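Local atomic coordinates of CHAD domain (Ricinus communis, PDB entry 6QV5), a protein that probably binds inorganic polyphosphate through an all-helical fold built from four-helix bundles, and also carries a bound zinc ion. Residues 198-201 with 202-205; 276-279 with 280-284; 128-131 with 132-136. One frame throughout, in Å; residues are numbered along the deposited sequence. Where two conformers were deposited one is given.

Contact 1: 198-201 with 202-205; sequences AASA and HRTR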
ATOM      1  N   ALA A 198      -3.274 -16.962   7.689  1.00105.56           N
ATOM      2  CA  ALA A 198      -3.061 -15.961   6.642  1.00104.84           C
ATOM      3  C   ALA A 198      -4.128 -14.863   6.615  1.00107.25           C
ATOM      4  O   ALA A 198      -3.785 -13.705   6.381  1.00106.75           O
ATOM      5  CB  ALA A 198      -2.964 -16.636   5.282  1.00105.60           C
ATOM      6  N   ALA A 199      -5.408 -15.224   6.847  1.00102.72           N
ATOM      7  CA  ALA A 199      -6.547 -14.298   6.839  1.00102.00           C
ATOM      8  C   ALA A 199      -6.505 -13.267   7.973  1.00104.46           C
ATOM      9  O   ALA A 199      -6.800 -12.093   7.733  1.00103.97           O
ATOM     10  CB  ALA A 199      -7.856 -15.073   6.875  1.00102.73           C
ATOM     11  N   SER A 200      -6.138 -13.702   9.197  1.00 99.81           N
ATOM     12  CA  SER A 200      -6.045 -12.839  10.377  1.00 99.03           C
ATOM     13  C   SER A 200      -4.831 -11.908  10.322  1.00101.26           C
ATOM     14  O   SER A 200      -4.950 -10.742  10.702  1.00100.90           O
ATOM     15  CB  SER A 200      -6.027 -13.672  11.654  1.00102.76           C
ATOM     16  OG  SER A 200      -7.222 -14.425  11.788  1.00112.01           O
ATOM     17  N   ALA A 201      -3.671 -12.421   9.847  1.00 96.36           N
ATOM     18  CA  ALA A 201      -2.423 -11.662   9.716  1.00 95.45           C
ATOM     19  C   ALA A 201      -2.535 -10.560   8.657  1.00 97.65           C
ATOM     20  O   ALA A 201      -1.992  -9.471   8.854  1.00 97.27           O
ATOM     21  CB  ALA A 201      -1.269 -12.595   9.385  1.00 96.15           C
ATOM     22  N   HIS A 202      -3.249 -10.845   7.544  1.00 92.80           N
ATOM     23  CA  HIS A 202      -3.497  -9.909   6.443  1.00 91.79           C
ATOM     24  C   HIS A 202      -4.429  -8.780   6.901  1.00 93.05           C
ATOM     25  O   HIS A 202      -4.196  -7.623   6.545  1.00 92.56           O
ATOM     26  CB  HIS A 202      -4.061 -10.653   5.214  1.00 92.64           C
ATOM     27  CG  HIS A 202      -4.772  -9.781   4.225  1.00 96.09           C
ATOM     28  ND1 HIS A 202      -4.078  -8.972   3.346  1.00 97.87           N
ATOM     29  CD2 HIS A 202      -6.100  -9.621   4.013  1.00 97.89           C
ATOM     30  CE1 HIS A 202      -5.000  -8.346   2.630  1.00 97.33           C
ATOM     31  NE2 HIS A 202      -6.231  -8.703   2.997  1.00 97.66           N
ATOM     32  N   ARG A 203      -5.472  -9.123   7.692  1.00 87.64           N
ATOM     33  CA  ARG A 203      -6.447  -8.176   8.245  1.00 86.41           C
ATOM     34  C   ARG A 203      -5.782  -7.167   9.183  1.00 87.11           C
ATOM     35  O   ARG A 203      -6.130  -5.987   9.143  1.00 86.51           O
ATOM     36  CB  ARG A 203      -7.582  -8.916   8.969  1.00 87.19           C
ATOM     37  CG  ARG A 203      -8.754  -9.267   8.063  1.00 99.03           C
ATOM     38  CD  ARG A 203      -9.897  -9.898   8.838  1.00111.00           C
ATOM     39  NE  ARG A 203      -9.635 -11.302   9.156  1.00121.53           N
ATOM     40  CZ  ARG A 203     -10.334 -12.022  10.028  1.00137.08           C
ATOM     41  NH1 ARG A 203     -11.347 -11.475  10.692  1.00125.43           N
ATOM     42  NH2 ARG A 203     -10.023 -13.291  10.250  1.00123.73           N
ATOM     43  N   THR A 204      -4.811  -7.628  10.000  1.00 81.35           N
ATOM     44  CA  THR A 204      -4.050  -6.797  10.936  1.00 80.10           C
ATOM     45  C   THR A 204      -3.135  -5.836  10.159  1.00 81.58           C
ATOM     46  O   THR A 204      -3.093  -4.649  10.495  1.00 81.08           O
ATOM     47  CB  THR A 204      -3.296  -7.679  11.954  1.00 87.34           C
ATOM     48  OG1 THR A 204      -4.215  -8.597  12.550  1.00 86.49           O
ATOM     49  CG2 THR A 204      -2.607  -6.868  13.050  1.00 85.55           C
ATOM     50  N   ARG A 205      -2.429  -6.359   9.118  1.00 76.36           N
ATOM     51  CA  ARG A 205      -1.514  -5.610   8.255  0.60 75.63           C
ATOM     52  C   ARG A 205      -2.235  -4.460   7.525  1.00 78.47           C
ATOM     53  O   ARG A 205      -1.687  -3.361   7.417  1.00 77.86           O
ATOM     54  CB  ARG A 205      -0.848  -6.580   7.262  0.60 75.29           C
ATOM     55  CG  ARG A 205       0.271  -5.988   6.404  0.60 83.27           C
ATOM     56  CD  ARG A 205       1.059  -7.060   5.659  0.60 88.70           C
ATOM     57  NE  ARG A 205       0.208  -7.951   4.865  0.60 92.30           N
ATOM     58  CZ  ARG A 205      -0.142  -7.735   3.601  0.60103.20           C
ATOM     59  NH1 ARG A 205       0.286  -6.652   2.961  0.60 90.21           N
ATOM     60  NH2 ARG A 205      -0.920  -8.599   2.965  0.60 87.60           N
TER

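Contact 2: 276-279 with 280-284; sequences LAQQ and AMRPA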
ATOM      1  N   LEU A 276       9.868 -21.234   1.518  1.00 77.51           N
ATOM      2  CA  LEU A 276       8.840 -21.947   2.290  1.00 77.97           C
ATOM      3  C   LEU A 276       9.361 -22.263   3.693  1.00 82.58           C
ATOM      4  O   LEU A 276       8.591 -22.219   4.654  1.00 82.51           O
ATOM      5  CB  LEU A 276       8.414 -23.242   1.577  1.00 78.22           C
ATOM      6  CG  LEU A 276       7.101 -23.869   2.051  1.00 83.27           C
ATOM      7  CD1 LEU A 276       5.925 -23.387   1.210  1.00 83.55           C
ATOM      8  CD2 LEU A 276       7.183 -25.379   2.017  1.00 85.92           C
ATOM      9  N   ALA A 277      10.670 -22.570   3.803  1.00 79.30           N
ATOM     10  CA  ALA A 277      11.338 -22.847   5.069  1.00 79.28           C
ATOM     11  C   ALA A 277      11.459 -21.563   5.892  1.00 83.77           C
ATOM     12  O   ALA A 277      11.217 -21.601   7.094  1.00 83.10           O
ATOM     13  CB  ALA A 277      12.707 -23.456   4.824  1.00 79.99           C
ATOM     14  N   GLN A 278      11.776 -20.421   5.236  1.00 81.07           N
ATOM     15  CA  GLN A 278      11.888 -19.102   5.872  1.00 81.36           C
ATOM     16  C   GLN A 278      10.549 -18.651   6.476  1.00 86.53           C
ATOM     17  O   GLN A 278      10.546 -17.932   7.476  1.00 86.00           O
ATOM     18  CB  GLN A 278      12.416 -18.053   4.881  1.00 82.74           C
ATOM     19  CG  GLN A 278      13.925 -18.101   4.665  1.00 98.49           C
ATOM     20  CD  GLN A 278      14.403 -16.966   3.793  1.00119.30           C
ATOM     21  OE1 GLN A 278      14.112 -16.901   2.593  1.00114.91           O
ATOM     22  NE2 GLN A 278      15.155 -16.047   4.375  1.00112.78           N
ATOM     23  N   GLN A 279       9.420 -19.091   5.875  1.00 84.19           N
ATOM     24  CA  GLN A 279       8.053 -18.821   6.333  1.00 84.43           C
ATOM     25  C   GLN A 279       7.766 -19.588   7.631  1.00 90.29           C
ATOM     26  O   GLN A 279       7.050 -19.079   8.494  1.00 89.96           O
ATOM     27  CB  GLN A 279       7.032 -19.236   5.260  1.00 85.56           C
ATOM     28  CG  GLN A 279       6.909 -18.264   4.092  1.00 96.81           C
ATOM     29  CD  GLN A 279       5.988 -18.780   3.010  1.00113.54           C
ATOM     30  OE1 GLN A 279       4.794 -19.020   3.227  1.00108.27           O
ATOM     31  NE2 GLN A 279       6.522 -18.950   1.811  1.00105.35           N
ATOM     32  N   ALA A 280       8.316 -20.814   7.757  1.00 88.44           N
ATOM     33  CA  ALA A 280       8.138 -21.688   8.920  1.00 88.99           C
ATOM     34  C   ALA A 280       9.140 -21.406  10.045  1.00 94.66           C
ATOM     35  O   ALA A 280       8.762 -21.462  11.216  1.00 94.42           O
ATOM     36  CB  ALA A 280       8.218 -23.146   8.495  1.00 89.72           C
ATOM     37  N   MET A 281      10.412 -21.124   9.695  1.00 92.58           N
ATOM     38  CA  MET A 281      11.487 -20.840  10.654  1.00 93.10           C
ATOM     39  C   MET A 281      11.360 -19.429  11.216  1.00 96.87           C
ATOM     40  O   MET A 281      11.544 -19.234  12.419  1.00 96.47           O
ATOM     41  CB  MET A 281      12.883 -21.043  10.028  1.00 95.82           C
ATOM     42  CG  MET A 281      13.157 -22.452   9.518  1.00100.02           C
ATOM     43  SD  MET A 281      12.993 -23.760  10.750  1.00104.88           S
ATOM     44  CE  MET A 281      12.054 -24.947   9.816  1.00101.74           C
ATOM     45  N   ARG A 282      11.044 -18.447  10.348  1.00 93.35           N
ATOM     46  CA  ARG A 282      10.862 -17.050  10.743  1.00 93.03           C
ATOM     47  C   ARG A 282       9.426 -16.575  10.431  1.00 95.85           C
ATOM     48  O   ARG A 282       9.233 -15.811   9.479  1.00 95.42           O
ATOM     49  CB  ARG A 282      11.921 -16.134  10.092  1.00 94.18           C
ATOM     50  CG  ARG A 282      13.344 -16.348  10.606  1.00108.04           C
ATOM     51  CD  ARG A 282      14.270 -15.194  10.255  1.00122.00           C
ATOM     52  NE  ARG A 282      14.543 -15.104   8.816  1.00132.91           N
ATOM     53  CZ  ARG A 282      15.330 -14.192   8.254  1.00148.16           C
ATOM     54  NH1 ARG A 282      15.941 -13.279   9.001  1.00137.02           N
ATOM     55  NH2 ARG A 282      15.518 -14.187   6.942  1.00134.08           N
ATOM     56  N   PRO A 283       8.390 -17.011  11.195  1.00 91.83           N
ATOM     57  CA  PRO A 283       7.032 -16.519  10.909  1.00 91.37           C
ATOM     58  C   PRO A 283       6.815 -15.123  11.495  1.00 94.25           C
ATOM     59  O   PRO A 283       7.683 -14.627  12.221  1.00 93.44           O
ATOM     60  CB  PRO A 283       6.129 -17.574  11.551  1.00 93.18           C
ATOM     61  CG  PRO A 283       6.947 -18.167  12.652  1.00 97.75           C
ATOM     62  CD  PRO A 283       8.403 -17.894  12.384  1.00 93.35           C
ATOM     63  N   ALA A 284       5.675 -14.478  11.168  1.00 90.58           N
ATOM     64  CA  ALA A 284       5.345 -13.149  11.687  1.00 90.28           C
ATOM     65  C   ALA A 284       5.239 -13.243  13.211  1.00 93.91           C
ATOM     66  O   ALA A 284       4.356 -13.938  13.724  1.00 93.29           O
ATOM     67  CB  ALA A 284       4.037 -12.654  11.081  1.00 90.97           C
TER

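Contact 3: 128-131 with 132-136; sequences LVQK and IAQAK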
ATOM      1  N   LEU A 128      16.207 -14.236 -15.239  1.00 78.13           N
ATOM      2  CA  LEU A 128      14.839 -14.510 -15.688  1.00 77.08           C
ATOM      3  C   LEU A 128      13.836 -13.625 -14.939  1.00 78.19           C
ATOM      4  O   LEU A 128      12.940 -13.069 -15.570  1.00 77.70           O
ATOM      5  CB  LEU A 128      14.492 -16.007 -15.537  1.00 77.30           C
ATOM      6  CG  LEU A 128      13.101 -16.475 -16.016  1.00 82.34           C
ATOM      7  CD1 LEU A 128      12.964 -16.393 -17.535  1.00 82.61           C
ATOM      8  CD2 LEU A 128      12.825 -17.893 -15.564  1.00 85.14           C
ATOM      9  N   VAL A 129      14.001 -13.484 -13.606  1.00 72.62           N
ATOM     10  CA  VAL A 129      13.146 -12.647 -12.755  1.00 71.46           C
ATOM     11  C   VAL A 129      13.284 -11.167 -13.166  1.00 73.09           C
ATOM     12  O   VAL A 129      12.270 -10.472 -13.262  1.00 72.30           O
ATOM     13  CB  VAL A 129      13.378 -12.919 -11.238  1.00 75.15           C
ATOM     14  CG1 VAL A 129      12.708 -11.868 -10.353  1.00 74.87           C
ATOM     15  CG2 VAL A 129      12.890 -14.315 -10.859  1.00 74.94           C
ATOM     16  N   GLN A 130      14.523 -10.723 -13.487  1.00 68.48           N
ATOM     17  CA  GLN A 130      14.830  -9.365 -13.953  1.00 67.84           C
ATOM     18  C   GLN A 130      14.151  -9.093 -15.298  1.00 70.61           C
ATOM     19  O   GLN A 130      13.671  -7.984 -15.518  1.00 70.47           O
ATOM     20  CB  GLN A 130      16.350  -9.152 -14.064  1.00 69.21           C
ATOM     21  CG  GLN A 130      16.768  -7.680 -14.086  1.00 85.98           C
ATOM     22  CD  GLN A 130      18.264  -7.455 -14.150  1.00106.78           C
ATOM     23  OE1 GLN A 130      19.083  -8.354 -13.921  1.00102.83           O
ATOM     24  NE2 GLN A 130      18.655  -6.226 -14.453  1.00 99.57           N
ATOM     25  N   LYS A 131      14.095 -10.116 -16.177  1.00 66.11           N
ATOM     26  CA  LYS A 131      13.451 -10.058 -17.491  1.00 65.31           C
ATOM     27  C   LYS A 131      11.938  -9.874 -17.319  1.00 67.73           C
ATOM     28  O   LYS A 131      11.347  -9.063 -18.032  1.00 67.41           O
ATOM     29  CB  LYS A 131      13.770 -11.329 -18.303  1.00 67.78           C
ATOM     30  CG  LYS A 131      13.329 -11.290 -19.762  1.00 82.80           C
ATOM     31  CD  LYS A 131      13.541 -12.637 -20.442  1.00 92.65           C
ATOM     32  CE  LYS A 131      13.006 -12.653 -21.853  1.00104.09           C
ATOM     33  NZ  LYS A 131      13.221 -13.969 -22.513  1.00113.03           N
ATOM     34  N   ILE A 132      11.323 -10.602 -16.355  1.00 63.05           N
ATOM     35  CA  ILE A 132       9.888 -10.514 -16.062  1.00 62.37           C
ATOM     36  C   ILE A 132       9.553  -9.148 -15.449  1.00 65.10           C
ATOM     37  O   ILE A 132       8.606  -8.508 -15.900  1.00 64.68           O
ATOM     38  CB  ILE A 132       9.354 -11.715 -15.212  1.00 65.47           C
ATOM     39  CG1 ILE A 132       9.723 -13.102 -15.823  1.00 65.88           C
ATOM     40  CG2 ILE A 132       7.843 -11.608 -14.940  1.00 66.18           C
ATOM     41  CD1 ILE A 132       9.173 -13.458 -17.260  1.00 74.41           C
ATOM     42  N   ALA A 133      10.354  -8.695 -14.457  1.00 60.71           N
ATOM     43  CA  ALA A 133      10.189  -7.407 -13.774  1.00 59.99           C
ATOM     44  C   ALA A 133      10.245  -6.224 -14.754  1.00 62.61           C
ATOM     45  O   ALA A 133       9.419  -5.315 -14.653  1.00 62.28           O
ATOM     46  CB  ALA A 133      11.239  -7.247 -12.684  1.00 60.64           C
ATOM     47  N   GLN A 134      11.190  -6.260 -15.718  1.00 57.93           N
ATOM     48  CA  GLN A 134      11.341  -5.226 -16.747  1.00 57.20           C
ATOM     49  C   GLN A 134      10.156  -5.241 -17.722  1.00 59.77           C
ATOM     50  O   GLN A 134       9.705  -4.174 -18.140  1.00 59.34           O
ATOM     51  CB  GLN A 134      12.678  -5.372 -17.488  1.00 58.38           C
ATOM     52  CG  GLN A 134      13.875  -4.880 -16.669  1.00 67.80           C
ATOM     53  CD  GLN A 134      15.207  -5.400 -17.156  1.00 83.81           C
ATOM     54  OE1 GLN A 134      15.352  -6.552 -17.589  1.00 78.74           O
ATOM     55  NE2 GLN A 134      16.226  -4.559 -17.075  1.00 74.32           N
ATOM     56  N   ALA A 135       9.630  -6.445 -18.042  1.00 55.46           N
ATOM     57  CA  ALA A 135       8.472  -6.631 -18.922  1.00 55.02           C
ATOM     58  C   ALA A 135       7.189  -6.153 -18.238  1.00 58.14           C
ATOM     59  O   ALA A 135       6.335  -5.558 -18.895  1.00 58.18           O
ATOM     60  CB  ALA A 135       8.341  -8.091 -19.328  1.00 55.78           C
ATOM     61  N   LYS A 136       7.066  -6.394 -16.914  1.00 53.72           N
ATOM     62  CA  LYS A 136       5.920  -5.960 -16.109  1.00 52.97           C
ATOM     63  C   LYS A 136       5.917  -4.433 -15.971  1.00 55.91           C
ATOM     64  O   LYS A 136       4.844  -3.830 -15.898  1.00 54.94           O
ATOM     65  CB  LYS A 136       5.910  -6.643 -14.729  1.00 54.89           C
ATOM     66  CG  LYS A 136       5.593  -8.140 -14.759  1.00 65.95           C
ATOM     67  CD  LYS A 136       4.106  -8.461 -14.876  1.00 74.79           C
ATOM     68  CE  LYS A 136       3.886  -9.949 -14.997  1.00 86.05           C
ATOM     69  NZ  LYS A 136       2.449 -10.282 -15.167  1.00 96.32           N
TER

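Contact 1: 198-201 with 202-205
His-202 donates its backbone N-H to Ala-198 O (N to O 3.1 Å), an i to i+4 bond in the first turns of helix 198-217 in this all-helical CHAD domain. CB of His-202 lies 3.3 Å from Ala-198 O. At the same helix start, OD2 of Asp-197, just before the helix, accepts from Ser-200 N. Arg-203 comes next and grips Ala-199 O twice: its backbone N at 3.3 Å, and NE of its own side chain, also 3.3 Å from that oxygen, from the opposite face of the carbonyl plane. A bend at chi3 (-78°) brings NE over Ala-199 O, 61° out of the carbonyl plane. The long arginine thus adds a second donor to an oxygen already bonded to the backbone, while its exposed guanidinium stays at the surface. Thr-204 suits its buried place because its hydroxyl pairs with the helix's own backbone: OG1 lies 2.9 Å from Ser-200 O. The backbone N of Thr-204 reaches Ser-200 O from the opposite face of its plane. Both Ala-201 and Thr-204 rest on Leu-241 of helix 224-260. Arg-205 continues the backbone pattern, its N donating to Ala-201 O at 3.2 Å.

Contact 2: 276-279 with 280-284
Met-281 and Ala-277 join the last turn of helix 265-281 through the straightest of the backbone bonds between 276-279 and 280-284: Met-281 N donates to Ala-277 O at 2.8 Å, with an N-H...O angle of 162°. The backbone bonds around it differ in quality. Ala-280 N is shared between Leu-276 O and Ala-277 O, and both bonds are weak. Arg-282 N still reaches Gln-278 O at 3.0 Å, but from above the carbonyl plane. This is the last i to i+4 bond among these residues, at the point where the chain leaves helical angles.

Side-chain carbons also lie against backbone carbonyl oxygens. CG of Met-281 rests 3.2 Å from Ala-277 O, placed there by a chi1 of -60° that sets CG beside its own backbone N. CB of Pro-283 lies 3.5 Å from Gln-279 O; a proline, which has no N-H to give, fits naturally where the helical bonding has ended.

Among polar side chains, Gln-278 and Arg-282 run side by side and point the same way, with amide and guanidinium planes 20° apart. The amide meets the guanidinium at its edge. The long, charged chain of Arg-282 suits an exposed helix end, where its guanidinium can stay near solvent, whereas Gln-278 is partly covered.

Helix 224-260 packs beneath this turn. Gln-278 touches its Leu-247, Gln-279 lies on His-244, Leu-247 and Val-248, and Arg-243 from that helix donates to Arg-282 O, tying the exit of helix 265-281 to its neighbour.

Contact 3: 128-131 with 132-136
Gln-134 leans back over the carbonyl of Gln-130, one turn earlier in helix 122-145. Its CB lies 3.4 Å from Gln-130 O, and CG draws in to 3.3 Å of the same oxygen. A chi1 of -76° sets CG beside the backbone N and carries the chain toward that carbonyl. CD stays 3.4 Å from Gln-130 O and also approaches the aliphatic CG of Gln-130. At the tip, the amide atom modelled as OE1 of Gln-134 comes 3.0 Å from Gln-130 O; the amide is probably turned over, so its orientation and any bond there stay undecided. Beneath, Gln-134 N donates to Gln-130 O at 3.0 Å, beside Ala-133 N to Val-129 O at 2.9 Å.

Another flank is nonpolar. Ile-132 brings CG1 to 3.2 Å from Leu-128 O, and its branched chain lies on Trp-101 of helix 82-108 and Leu-257 of helix 224-260. Val-129 is buried against Trp-101 and Leu-105, as befits an amphipathic helix.

Polarity is thus largely divided, with Gln-130, which also touches Leu-105, bordering both sides. Gln-134 touches the zinc ligand His-52 but is near the site, not itself a ligand; its neutral amide would probably add polarity there without a formal charge.

How the contacts relate
All three are local i to i+4 contacts along a helix, met along the chain in the order 128-136, 198-205, 276-284; contact 2 runs past the helix end into a loop. Contacts 1 and 2 are the nearest pair, with centres 16 Å apart and nearest atoms about 6 Å apart without touching; both pack against helix 224-260, as does contact 3 through Leu-257. Contact 1 opens a helix, contact 2 closes one, and contact 3 lies within one. Contact 3 is also the one beside the metal: the Gln-134 side chain is about 6 Å from the zinc ion, held by His-52 and His-138. Its centre is 29 Å from that of contact 1 and 26 Å from that of contact 2.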